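Local atomic coordinates of sugar ABC transporter, sugar-binding protein (Streptococcus pneumoniae, PDB entry 2HEU), a protein that probably captures an extracellular sugar, likely a raffinose-type oligosaccharide, and hands it to an ABC transporter for uptake, the present structure being the sugar-free form. Residues W87-V92 / A114-V119; V122-N127 / A310-M315; N205-S210 / A394-M399. All coordinates share one frame; numbering follows the deposited sequence.

Contact 1 (W87-V92 / A114-V119)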
ATOM      1  N   TRP A  87       1.060   7.833  18.748  1.00 15.20           N
ATOM      2  CA  TRP A  87       0.236   7.225  19.745  1.00 15.21           C
ATOM      3  C   TRP A  87       0.974   6.108  20.446  1.00 15.77           C
ATOM      4  O   TRP A  87       0.852   5.914  21.651  1.00 18.11           O
ATOM      5  CB  TRP A  87      -1.135   6.833  19.194  1.00 15.77           C
ATOM      6  CG  TRP A  87      -1.991   7.959  18.806  1.00 15.56           C
ATOM      7  CD1 TRP A  87      -1.879   9.312  19.197  1.00 18.21           C
ATOM      8  CD2 TRP A  87      -3.097   7.917  17.927  1.00 15.14           C
ATOM      9  NE1 TRP A  87      -2.817  10.032  18.596  1.00 18.23           N
ATOM     10  CE2 TRP A  87      -3.606   9.224  17.837  1.00 16.70           C
ATOM     11  CE3 TRP A  87      -3.729   6.915  17.224  1.00 14.91           C
ATOM     12  CZ2 TRP A  87      -4.670   9.569  17.042  1.00 17.50           C
ATOM     13  CZ3 TRP A  87      -4.784   7.282  16.436  1.00 15.71           C
ATOM     14  CH2 TRP A  87      -5.259   8.562  16.365  1.00 15.95           C
ATOM     15  N   ALA A  88       1.744   5.339  19.676  1.00 16.47           N
ATOM     16  CA  ALA A  88       2.530   4.282  20.230  1.00 16.50           C
ATOM     17  C   ALA A  88       3.603   4.829  21.202  1.00 18.29           C
ATOM     18  O   ALA A  88       3.806   4.310  22.312  1.00 19.52           O
ATOM     19  CB  ALA A  88       3.166   3.443  19.151  1.00 17.29           C
ATOM     20  N   LYS A  89       4.248   5.938  20.791  1.00 18.73           N
ATOM     21  CA  LYS A  89       5.239   6.592  21.665  1.00 21.19           C
ATOM     22  C   LYS A  89       4.570   7.094  22.934  1.00 21.73           C
ATOM     23  O   LYS A  89       5.181   7.037  24.018  1.00 25.14           O
ATOM     24  CB  LYS A  89       5.873   7.764  20.929  1.00 22.25           C
ATOM     25  CG  LYS A  89       6.919   7.327  20.048  1.00 25.65           C
ATOM     26  CD  LYS A  89       7.461   8.515  19.247  1.00 30.67           C
ATOM     27  CE  LYS A  89       8.185   7.956  18.020  1.00 34.84           C
ATOM     28  NZ  LYS A  89       7.275   7.432  16.938  1.00 36.89           N
ATOM     29  N   ALA A  90       3.317   7.555  22.832  1.00 22.23           N
ATOM     30  CA  ALA A  90       2.581   8.103  23.955  1.00 21.42           C
ATOM     31  C   ALA A  90       1.885   7.065  24.810  1.00 22.07           C
ATOM     32  O   ALA A  90       1.167   7.468  25.794  1.00 24.32           O
ATOM     33  CB  ALA A  90       1.560   9.107  23.517  1.00 22.42           C
ATOM     34  N   GLY A  91       2.041   5.755  24.539  1.00 19.56           N
ATOM     35  CA  GLY A  91       1.503   4.742  25.368  1.00 19.43           C
ATOM     36  C   GLY A  91       0.064   4.390  25.126  1.00 18.00           C
ATOM     37  O   GLY A  91      -0.484   3.672  25.962  1.00 18.63           O
ATOM     38  N   VAL A  92      -0.522   4.773  24.004  1.00 17.17           N
ATOM     39  CA  VAL A  92      -1.917   4.523  23.729  1.00 16.40           C
ATOM     40  C   VAL A  92      -2.169   3.012  23.508  1.00 14.04           C
ATOM     41  O   VAL A  92      -3.243   2.507  23.790  1.00 14.95           O
ATOM     42  CB  VAL A  92      -2.372   5.322  22.512  1.00 15.59           C
ATOM     43  CG1 VAL A  92      -3.732   4.916  21.982  1.00 15.14           C
ATOM     44  CG2 VAL A  92      -2.238   6.817  22.822  1.00 18.02           C
ATOM     45  N   ALA A 114       8.002  -0.879  13.947  1.00 15.77           N
ATOM     46  CA  ALA A 114       8.333  -0.782  15.382  1.00 16.41           C
ATOM     47  C   ALA A 114       8.534   0.675  15.762  1.00 15.58           C
ATOM     48  O   ALA A 114       9.012   1.457  14.968  1.00 17.53           O
ATOM     49  CB  ALA A 114       9.602  -1.637  15.742  1.00 18.64           C
ATOM     50  N   VAL A 115       8.218   0.977  16.998  1.00 17.16           N
ATOM     51  CA  VAL A 115       8.383   2.272  17.628  1.00 18.49           C
ATOM     52  C   VAL A 115       9.191   2.068  18.888  1.00 20.35           C
ATOM     53  O   VAL A 115       8.825   1.251  19.728  1.00 20.85           O
ATOM     54  CB  VAL A 115       7.046   2.937  17.948  1.00 18.30           C
ATOM     55  CG1 VAL A 115       7.158   4.322  18.663  1.00 20.18           C
ATOM     56  CG2 VAL A 115       6.261   3.077  16.696  1.00 20.17           C
ATOM     57  N   ASN A 116      10.353   2.728  18.964  1.00 21.88           N
ATOM     58  CA  ASN A 116      11.320   2.432  20.060  1.00 24.40           C
ATOM     59  C   ASN A 116      11.575   0.917  20.171  1.00 22.55           C
ATOM     60  O   ASN A 116      11.647   0.371  21.289  1.00 25.76           O
ATOM     61  CB  ASN A 116      10.845   2.986  21.404  1.00 27.33           C
ATOM     62  CG  ASN A 116      10.558   4.478  21.373  1.00 29.00           C
ATOM     63  OD1 ASN A 116       9.547   4.954  21.950  1.00 31.70           O
ATOM     64  ND2 ASN A 116      11.464   5.241  20.766  1.00 30.58           N
ATOM     65  N   GLU A 117      11.746   0.315  18.994  0.50 21.88           N
ATOM     66  CA  GLU A 117      12.055  -1.090  18.712  0.50 20.42           C
ATOM     67  C   GLU A 117      10.947  -2.083  19.169  0.50 20.84           C
ATOM     68  O   GLU A 117      11.157  -3.311  19.049  0.50 19.66           O
ATOM     69  CB  GLU A 117      13.413  -1.503  19.300  0.50 20.99           C
ATOM     70  CG  GLU A 117      14.647  -0.719  18.777  0.50 22.10           C
ATOM     71  CD  GLU A 117      14.693   0.724  19.245  0.50 25.37           C
ATOM     72  OE1 GLU A 117      14.653   0.989  20.466  0.50 31.18           O
ATOM     73  OE2 GLU A 117      14.763   1.628  18.382  0.50 31.92           O
ATOM     74  N   LYS A 118       9.777  -1.577  19.625  1.00 18.59           N
ATOM     75  CA  LYS A 118       8.668  -2.404  20.067  1.00 17.92           C
ATOM     76  C   LYS A 118       7.586  -2.441  19.044  1.00 16.33           C
ATOM     77  O   LYS A 118       7.402  -1.458  18.317  1.00 16.69           O
ATOM     78  CB  LYS A 118       8.160  -1.851  21.416  1.00 17.98           C
ATOM     79  CG  LYS A 118       9.140  -1.933  22.505  1.00 21.01           C
ATOM     80  CD  LYS A 118       8.673  -1.239  23.785  1.00 26.26           C
ATOM     81  CE  LYS A 118       8.852   0.234  23.693  1.00 29.20           C
ATOM     82  NZ  LYS A 118      10.321   0.608  23.886  1.00 34.02           N
ATOM     83  N   VAL A 119       6.941  -3.576  18.904  1.00 16.43           N
ATOM     84  CA  VAL A 119       5.878  -3.723  17.967  1.00 15.04           C
ATOM     85  C   VAL A 119       4.539  -3.481  18.616  1.00 14.93           C
ATOM     86  O   VAL A 119       4.188  -4.076  19.620  1.00 16.06           O
ATOM     87  CB  VAL A 119       5.921  -5.168  17.338  1.00 15.55           C
ATOM     88  CG1 VAL A 119       4.677  -5.450  16.512  1.00 15.30           C
ATOM     89  CG2 VAL A 119       7.191  -5.354  16.561  1.00 18.08           C
TER
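Val115 meets Ala88 and Lys89 where a type I' beta turn, Val115 to Lys118, packs against the last turn of helix 82-89 in this solute-binding protein. The two methyl groups of Val115 divide the work. With CG1 anti to the backbone N (chi1 179°), CG2 falls beside that nitrogen and faces the methyl group of Ala88, with Val115 CG2 4.0 Å from Ala88 CB. Branch CG1 goes instead to the aliphatic chain of Lys89, which runs across it at about a right angle. The approach is tight: Val115 CG1 and Lys89 CG are 3.3 Å apart, nearer than carbons usually come. The lysine chain then continues nearly extended through its middle torsions and bends at its end (chi4 74°), which brings Lys89 NZ back over the valine, 3.6 Å from Val115 CG1. From there the ammonium group reaches a weak hydrogen bond to Gln85 O and a long, weak ion pair with Glu86, which may help to keep the chain over the valine. Ala88 also touches Tyr120, which follows the turn in the chain. The helix ends in a Schellman motif with Gly91 at positive phi. The turn is closed by backbone bonds in both directions between Val115 and Lys118, and Lys118 curls back over it so that its NZ binds Asn116 O at 2.9 Å. The exposed Asn116 brings its amide oxygen OD1 to 4.0 Å from Lys89 CG.

Contact 2 (V122-N127 / A310-M315)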
ATOM      1  N   VAL A 122      -0.227  -5.526  14.471  1.00 11.65           N
ATOM      2  CA  VAL A 122      -0.152  -6.762  13.669  1.00 10.69           C
ATOM      3  C   VAL A 122      -0.601  -6.456  12.245  1.00 10.75           C
ATOM      4  O   VAL A 122      -1.813  -6.192  12.028  1.00 10.37           O
ATOM      5  CB  VAL A 122      -1.068  -7.890  14.234  1.00 11.06           C
ATOM      6  CG1 VAL A 122      -0.922  -9.112  13.442  1.00 12.64           C
ATOM      7  CG2 VAL A 122      -0.706  -8.114  15.738  1.00 14.07           C
ATOM      8  N   PRO A 123       0.331  -6.399  11.295  0.50 11.56           N
ATOM      9  CA  PRO A 123      -0.121  -6.195   9.899  0.50 10.87           C
ATOM     10  C   PRO A 123      -0.506  -7.566   9.351  0.50 11.69           C
ATOM     11  O   PRO A 123       0.359  -8.414   9.154  0.50 16.38           O
ATOM     12  CB  PRO A 123       1.091  -5.497   9.203  0.50 10.98           C
ATOM     13  CG  PRO A 123       2.174  -5.359  10.327  0.50 12.09           C
ATOM     14  CD  PRO A 123       1.805  -6.347  11.374  0.50 12.96           C
ATOM     15  N   PHE A 124      -1.794  -7.808   9.200  1.00 11.27           N
ATOM     16  CA  PHE A 124      -2.302  -9.047   8.588  1.00 11.20           C
ATOM     17  C   PHE A 124      -2.155  -8.992   7.104  1.00 11.56           C
ATOM     18  O   PHE A 124      -1.838 -10.023   6.493  1.00 12.93           O
ATOM     19  CB  PHE A 124      -3.797  -9.243   8.940  1.00 11.60           C
ATOM     20  CG  PHE A 124      -4.065  -9.391  10.392  1.00 11.12           C
ATOM     21  CD1 PHE A 124      -3.983 -10.609  10.981  1.00 11.14           C
ATOM     22  CD2 PHE A 124      -4.375  -8.297  11.222  1.00 10.25           C
ATOM     23  CE1 PHE A 124      -4.245 -10.787  12.327  1.00 12.63           C
ATOM     24  CE2 PHE A 124      -4.611  -8.452  12.545  1.00 11.46           C
ATOM     25  CZ  PHE A 124      -4.547  -9.693  13.100  1.00 12.20           C
ATOM     26  N   THR A 125      -2.539  -7.884   6.442  1.00 11.21           N
ATOM     27  CA  THR A 125      -2.416  -7.747   5.028  1.00 10.90           C
ATOM     28  C   THR A 125      -1.745  -6.440   4.713  1.00 10.38           C
ATOM     29  O   THR A 125      -1.615  -5.542   5.565  1.00 10.65           O
ATOM     30  CB  THR A 125      -3.741  -7.764   4.315  1.00 11.87           C
ATOM     31  OG1 THR A 125      -4.490  -6.596   4.663  1.00 11.44           O
ATOM     32  CG2 THR A 125      -4.559  -9.062   4.595  1.00 13.19           C
ATOM     33  N   ALA A 126      -1.259  -6.309   3.471  1.00 11.23           N
ATOM     34  CA  ALA A 126      -0.668  -5.062   3.007  1.00 10.87           C
ATOM     35  C   ALA A 126      -1.049  -4.827   1.599  1.00 10.10           C
ATOM     36  O   ALA A 126      -1.400  -5.751   0.877  1.00 11.66           O
ATOM     37  CB  ALA A 126       0.870  -5.124   3.090  1.00 11.68           C
ATOM     38  N   ASN A 127      -0.978  -3.570   1.165  1.00  9.46           N
ATOM     39  CA  ASN A 127      -1.031  -3.260  -0.218  1.00 10.04           C
ATOM     40  C   ASN A 127       0.354  -3.317  -0.887  1.00  9.48           C
ATOM     41  O   ASN A 127       1.355  -3.473  -0.227  1.00  9.27           O
ATOM     42  CB  ASN A 127      -1.811  -1.951  -0.470  1.00 10.38           C
ATOM     43  CG  ASN A 127      -1.295  -0.799   0.307  1.00 11.18           C
ATOM     44  OD1 ASN A 127      -0.095  -0.570   0.442  1.00 11.59           O
ATOM     45  ND2 ASN A 127      -2.185  -0.059   0.870  1.00 20.60           N
ATOM     46  N   ALA A 310      -7.337 -12.136  22.534  1.00 12.50           N
ATOM     47  CA  ALA A 310      -7.882 -13.343  21.917  1.00 12.79           C
ATOM     48  C   ALA A 310      -8.440 -12.987  20.552  1.00 12.26           C
ATOM     49  O   ALA A 310      -8.344 -13.862  19.647  1.00 12.71           O
ATOM     50  CB  ALA A 310      -8.999 -13.944  22.818  1.00 14.68           C
ATOM     51  N   PHE A 311      -9.063 -11.858  20.406  1.00 11.81           N
ATOM     52  CA  PHE A 311      -9.580 -11.520  19.071  1.00 11.26           C
ATOM     53  C   PHE A 311      -8.465 -11.341  18.033  1.00 10.84           C
ATOM     54  O   PHE A 311      -8.561 -11.820  16.901  1.00 12.08           O
ATOM     55  CB  PHE A 311     -10.495 -10.256  19.194  1.00 12.19           C
ATOM     56  CG  PHE A 311     -11.216  -9.870  17.941  1.00 12.00           C
ATOM     57  CD1 PHE A 311     -12.173 -10.692  17.440  1.00 14.76           C
ATOM     58  CD2 PHE A 311     -10.914  -8.723  17.277  1.00 12.40           C
ATOM     59  CE1 PHE A 311     -12.913 -10.339  16.342  1.00 16.67           C
ATOM     60  CE2 PHE A 311     -11.624  -8.422  16.128  1.00 13.25           C
ATOM     61  CZ  PHE A 311     -12.627  -9.208  15.658  1.00 16.24           C
ATOM     62  N   VAL A 312      -7.411 -10.633  18.457  1.00 10.92           N
ATOM     63  CA  VAL A 312      -6.250 -10.453  17.577  1.00 11.54           C
ATOM     64  C   VAL A 312      -5.620 -11.837  17.244  1.00 11.62           C
ATOM     65  O   VAL A 312      -5.330 -12.141  16.077  1.00 12.52           O
ATOM     66  CB  VAL A 312      -5.257  -9.530  18.183  1.00 11.78           C
ATOM     67  CG1 VAL A 312      -3.982  -9.400  17.317  1.00 12.88           C
ATOM     68  CG2 VAL A 312      -5.875  -8.110  18.384  1.00 11.84           C
ATOM     69  N   GLU A 313      -5.439 -12.678  18.280  1.00 12.13           N
ATOM     70  CA  GLU A 313      -4.844 -13.991  18.052  1.00 12.44           C
ATOM     71  C   GLU A 313      -5.672 -14.789  17.062  1.00 12.76           C
ATOM     72  O   GLU A 313      -5.118 -15.479  16.207  1.00 12.93           O
ATOM     73  CB  GLU A 313      -4.695 -14.720  19.387  1.00 14.01           C
ATOM     74  CG  GLU A 313      -3.994 -16.055  19.216  1.00 14.88           C
ATOM     75  CD  GLU A 313      -4.877 -17.224  18.979  1.00 16.27           C
ATOM     76  OE1 GLU A 313      -5.909 -17.344  19.693  1.00 18.81           O
ATOM     77  OE2 GLU A 313      -4.480 -18.109  18.196  1.00 15.91           O
ATOM     78  N   TYR A 314      -6.980 -14.766  17.184  1.00 12.34           N
ATOM     79  CA  TYR A 314      -7.826 -15.525  16.345  1.00 12.04           C
ATOM     80  C   TYR A 314      -7.561 -15.196  14.861  1.00 12.15           C
ATOM     81  O   TYR A 314      -7.465 -16.116  14.024  1.00 12.75           O
ATOM     82  CB  TYR A 314      -9.342 -15.229  16.681  1.00 13.44           C
ATOM     83  CG  TYR A 314     -10.304 -16.092  15.996  1.00 12.37           C
ATOM     84  CD1 TYR A 314     -11.175 -15.637  15.041  1.00 12.54           C
ATOM     85  CD2 TYR A 314     -10.420 -17.432  16.337  1.00 13.50           C
ATOM     86  CE1 TYR A 314     -12.089 -16.414  14.457  1.00 12.66           C
ATOM     87  CE2 TYR A 314     -11.370 -18.267  15.753  1.00 13.10           C
ATOM     88  CZ  TYR A 314     -12.179 -17.754  14.802  1.00 12.86           C
ATOM     89  OH  TYR A 314     -13.087 -18.542  14.129  1.00 15.80           O
ATOM     90  N   MET A 315      -7.421 -13.902  14.551  1.00 11.75           N
ATOM     91  CA  MET A 315      -7.205 -13.511  13.168  1.00 12.68           C
ATOM     92  C   MET A 315      -5.856 -13.937  12.630  1.00 12.36           C
ATOM     93  O   MET A 315      -5.676 -14.000  11.390  1.00 15.10           O
ATOM     94  CB  MET A 315      -7.420 -11.996  13.056  1.00 12.43           C
ATOM     95  CG  MET A 315      -7.549 -11.474  11.614  1.00 15.19           C
ATOM     96  SD  MET A 315      -9.174 -11.838  11.020  1.00 19.49           S
ATOM     97  CE  MET A 315      -8.564 -12.268  10.153  1.00 11.43           C
TER
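Phe124 and Met315 make the main aromatic contact. Met315 CG lies over one face of the ring, toward the rim and 3.4 Å from Phe124 CE1, while Met315 CB passes beside CE1 and CZ. Met315 CG makes a CH-pi interaction, 3.8 Å from the centroid of the Phe124 ring and 24° off its normal. CG stands anti to the backbone N (chi1 -167°), and the bend at chi2 then carries the sulfur farther out above the same face; Met315 SD, 5.4 Å from the Phe124 centroid, gives a more distant Met-aromatic contact. On the opposite face lies CG1 of Val122, two residues earlier in the chain, so the ring is sandwiched between an aliphatic group from each segment.

Both partners belong to the alpha/beta lobe typical of periplasmic binding proteins: strand 122-123 is an outermost strand of the five-stranded mixed sheet, and helix 305-315 packs against it. Trp296, on the adjoining strand, meets Phe124 edge-to-face and also touches Val312 and Met315.

Among the apolar contacts, Val122 CG2 reaches Val312 CG1 at 3.9 Å, and Val312 CG1 is also 4.3 Å from Phe124 CZ. The polar element is slight. Val312 O lies at the edge of the ring, in its plane, 3.9 Å from Phe124 CZ, while the carbonyl of Phe124 itself is engaged by Thr332 OG1.

Contact 3 (N205-S210 / A394-M399)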
ATOM      1  N   ASN A 205      17.647  21.950   0.467  1.00  9.85           N
ATOM      2  CA  ASN A 205      18.076  22.341  -0.853  1.00 10.20           C
ATOM      3  C   ASN A 205      19.153  21.410  -1.429  1.00 10.26           C
ATOM      4  O   ASN A 205      19.764  21.780  -2.425  1.00 12.83           O
ATOM      5  CB  ASN A 205      18.505  23.788  -0.939  1.00 10.98           C
ATOM      6  CG  ASN A 205      17.314  24.687  -0.619  1.00 11.32           C
ATOM      7  OD1 ASN A 205      17.410  25.645   0.256  1.00 15.13           O
ATOM      8  ND2 ASN A 205      16.216  24.421  -1.238  1.00 10.46           N
ATOM      9  N   ALA A 206      19.309  20.183  -0.914  1.00  9.44           N
ATOM     10  CA  ALA A 206      20.349  19.317  -1.406  1.00 10.81           C
ATOM     11  C   ALA A 206      19.947  18.501  -2.619  1.00 10.35           C
ATOM     12  O   ALA A 206      20.809  17.858  -3.204  1.00 16.51           O
ATOM     13  CB  ALA A 206      20.859  18.356  -0.346  1.00 13.48           C
ATOM     14  N   ILE A 207      18.727  18.528  -3.017  1.00  9.60           N
ATOM     15  CA  ILE A 207      18.315  17.782  -4.202  1.00  9.99           C
ATOM     16  C   ILE A 207      18.649  18.647  -5.411  1.00  9.57           C
ATOM     17  O   ILE A 207      18.142  19.775  -5.499  1.00 10.40           O
ATOM     18  CB  ILE A 207      16.804  17.423  -4.153  1.00  9.84           C
ATOM     19  CG1 ILE A 207      16.499  16.592  -2.883  1.00 10.23           C
ATOM     20  CG2 ILE A 207      16.321  16.761  -5.441  1.00 11.19           C
ATOM     21  CD1 ILE A 207      15.030  16.545  -2.517  1.00 11.76           C
ATOM     22  N   LYS A 208      19.509  18.181  -6.304  1.00  9.98           N
ATOM     23  CA  LYS A 208      19.948  18.963  -7.462  0.50  9.35           C
ATOM     24  C   LYS A 208      19.745  18.200  -8.730  1.00  9.16           C
ATOM     25  O   LYS A 208      19.909  16.991  -8.815  1.00  9.50           O
ATOM     26  CB  LYS A 208      21.419  19.319  -7.312  0.50 10.99           C
ATOM     27  CG  LYS A 208      21.639  20.374  -6.259  0.50 10.73           C
ATOM     28  CD  LYS A 208      23.096  20.534  -5.872  0.50 14.10           C
ATOM     29  CE  LYS A 208      24.027  20.769  -6.891  0.50 20.48           C
ATOM     30  NZ  LYS A 208      25.333  21.080  -6.271  0.50 26.46           N
ATOM     31  N   LEU A 209      19.427  18.958  -9.779  1.00  9.43           N
ATOM     32  CA  LEU A 209      19.211  18.368 -11.105  1.00  9.75           C
ATOM     33  C   LEU A 209      20.411  17.594 -11.599  1.00  9.72           C
ATOM     34  O   LEU A 209      20.253  16.596 -12.252  1.00 11.02           O
ATOM     35  CB  LEU A 209      18.831  19.501 -12.072  1.00 10.95           C
ATOM     36  CG  LEU A 209      18.533  19.042 -13.467  1.00 11.20           C
ATOM     37  CD1 LEU A 209      17.406  18.032 -13.532  1.00 12.29           C
ATOM     38  CD2 LEU A 209      18.202  20.300 -14.346  1.00 15.44           C
ATOM     39  N   SER A 210      21.621  18.037 -11.220  1.00 10.01           N
ATOM     40  CA  SER A 210      22.839  17.381 -11.617  1.00  9.91           C
ATOM     41  C   SER A 210      23.123  16.086 -10.899  1.00 10.67           C
ATOM     42  O   SER A 210      24.042  15.361 -11.245  1.00 11.41           O
ATOM     43  CB  SER A 210      23.999  18.343 -11.435  1.00 11.89           C
ATOM     44  OG  SER A 210      24.039  18.920 -10.127  1.00 13.06           O
ATOM     45  N   ALA A 394      11.073  22.250  -2.310  1.00  8.66           N
ATOM     46  CA  ALA A 394      10.055  23.005  -1.612  1.00  8.45           C
ATOM     47  C   ALA A 394       9.250  22.137  -0.694  1.00  8.77           C
ATOM     48  O   ALA A 394       8.856  22.543   0.397  1.00  9.03           O
ATOM     49  CB  ALA A 394       9.153  23.747  -2.607  1.00 10.03           C
ATOM     50  N   PHE A 395       8.991  20.895  -1.132  1.00  8.40           N
ATOM     51  CA  PHE A 395       8.207  19.931  -0.334  1.00  8.54           C
ATOM     52  C   PHE A 395       8.984  19.385   0.837  1.00  8.28           C
ATOM     53  O   PHE A 395       8.449  19.277   1.934  1.00  8.78           O
ATOM     54  CB  PHE A 395       7.779  18.793  -1.292  1.00  8.35           C
ATOM     55  CG  PHE A 395       7.080  17.653  -0.616  1.00  8.58           C
ATOM     56  CD1 PHE A 395       5.906  17.852   0.078  1.00  9.80           C
ATOM     57  CD2 PHE A 395       7.610  16.371  -0.674  1.00  8.73           C
ATOM     58  CE1 PHE A 395       5.248  16.772   0.679  1.00 10.02           C
ATOM     59  CE2 PHE A 395       6.962  15.322  -0.074  1.00  9.72           C
ATOM     60  CZ  PHE A 395       5.799  15.498   0.585  1.00  9.64           C
ATOM     61  N   PHE A 396      10.271  19.027   0.634  1.00  8.34           N
ATOM     62  CA  PHE A 396      11.034  18.405   1.703  1.00  8.46           C
ATOM     63  C   PHE A 396      11.670  19.408   2.616  1.00  8.83           C
ATOM     64  O   PHE A 396      11.898  19.076   3.820  1.00  9.07           O
ATOM     65  CB  PHE A 396      12.074  17.408   1.142  1.00  8.40           C
ATOM     66  CG  PHE A 396      11.442  16.150   0.598  1.00  8.08           C
ATOM     67  CD1 PHE A 396      10.812  15.259   1.484  1.00  8.74           C
ATOM     68  CD2 PHE A 396      11.427  15.859  -0.749  1.00  8.70           C
ATOM     69  CE1 PHE A 396      10.192  14.126   1.029  1.00  9.26           C
ATOM     70  CE2 PHE A 396      10.809  14.716  -1.230  1.00  8.81           C
ATOM     71  CZ  PHE A 396      10.182  13.864  -0.318  1.00  9.36           C
ATOM     72  N   ASN A 397      11.988  20.619   2.180  1.00  8.45           N
ATOM     73  CA  ASN A 397      12.659  21.586   3.065  1.00  8.51           C
ATOM     74  C   ASN A 397      11.937  21.760   4.383  1.00  9.12           C
ATOM     75  O   ASN A 397      12.637  21.811   5.425  1.00 10.27           O
ATOM     76  CB  ASN A 397      12.853  22.932   2.353  1.00  9.27           C
ATOM     77  CG  ASN A 397      14.007  22.910   1.363  1.00  8.97           C
ATOM     78  OD1 ASN A 397      14.893  22.043   1.378  1.00  9.44           O
ATOM     79  ND2 ASN A 397      14.033  23.948   0.563  1.00  8.95           N
ATOM     80  N   PRO A 398      10.627  21.942   4.453  1.00  9.45           N
ATOM     81  CA  PRO A 398       9.987  22.180   5.765  1.00 10.54           C
ATOM     82  C   PRO A 398      10.178  21.008   6.719  1.00 10.16           C
ATOM     83  O   PRO A 398      10.109  21.182   7.947  1.00 12.35           O
ATOM     84  CB  PRO A 398       8.541  22.449   5.433  1.00 10.65           C
ATOM     85  CG  PRO A 398       8.585  22.935   4.014  1.00 10.98           C
ATOM     86  CD  PRO A 398       9.666  22.095   3.348  1.00  9.28           C
ATOM     87  N   MET A 399      10.349  19.798   6.201  1.00  9.41           N
ATOM     88  CA  MET A 399      10.503  18.601   7.025  1.00 10.17           C
ATOM     89  C   MET A 399      11.864  18.592   7.662  1.00 10.19           C
ATOM     90  O   MET A 399      12.079  17.814   8.633  1.00 12.95           O
ATOM     91  CB  MET A 399      10.285  17.359   6.242  1.00  9.57           C
ATOM     92  CG  MET A 399       8.962  17.366   5.419  1.00 10.56           C
ATOM     93  SD  MET A 399       8.645  15.756   4.742  1.00 10.06           S
ATOM     94  CE  MET A 399       7.427  16.188   3.463  1.00 11.14           C
TER
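Asn205 and Asn397 carry the polar half of this contact. The backbone N of Asn205 donates to Asn397 OD1 at 2.9 Å, with a moderately bent N-H...O angle of 151°; the donor lies 18° from the carbonyl plane of the acceptor amide. Asn397 has its CG beside its own backbone N (chi1 -77°), and this brings the amide to the backbone of loop 205-210. The side chains of the two asparagines cross at about a right angle.

The apolar half is a single approach. Ile207 sends the end of its longer branch to the Phe396 ring, Ile207 CD1 lying 4.1 Å from Phe396 CD2 and meeting the ring obliquely. Phe395 CD2 covers one face of that ring, and Leu199 of helix 192-199 touches both Ile207 and Phe396. The segment 205-210 lies in the loop joining helices 192-199 and 212-222 and rests on helix 385-396 and the residues after it.

Ile207 O also accepts a hydrogen bond from Asn393 ND2. With that bond and the one from Asn205 N, two polar main-chain atoms of an irregular loop, one donor and one acceptor, are satisfied by the side-chain amides of Asn397 and Asn393.

From the N terminus, contact 1 comes first and closes a short loop: the end of helix 82-89 is rejoined by segment 114-119 after 21 residues without regular helix or strand. The chain soon enters strand 122-123, where contact 2 opens; it closes nearly two hundred residues later, joining this edge strand of the mixed sheet to helix 305-315. Contact 3 opens inside that span, at loop 205-210, and closes beyond it around the end of helix 385-396, so contacts 2 and 3 cross while contact 1 stands in series before both. Contacts 2 and 3 lie on opposite sides of the chain's centre, about 38 Å between centres, and contact 3 ties the C-terminal helix to mid-chain.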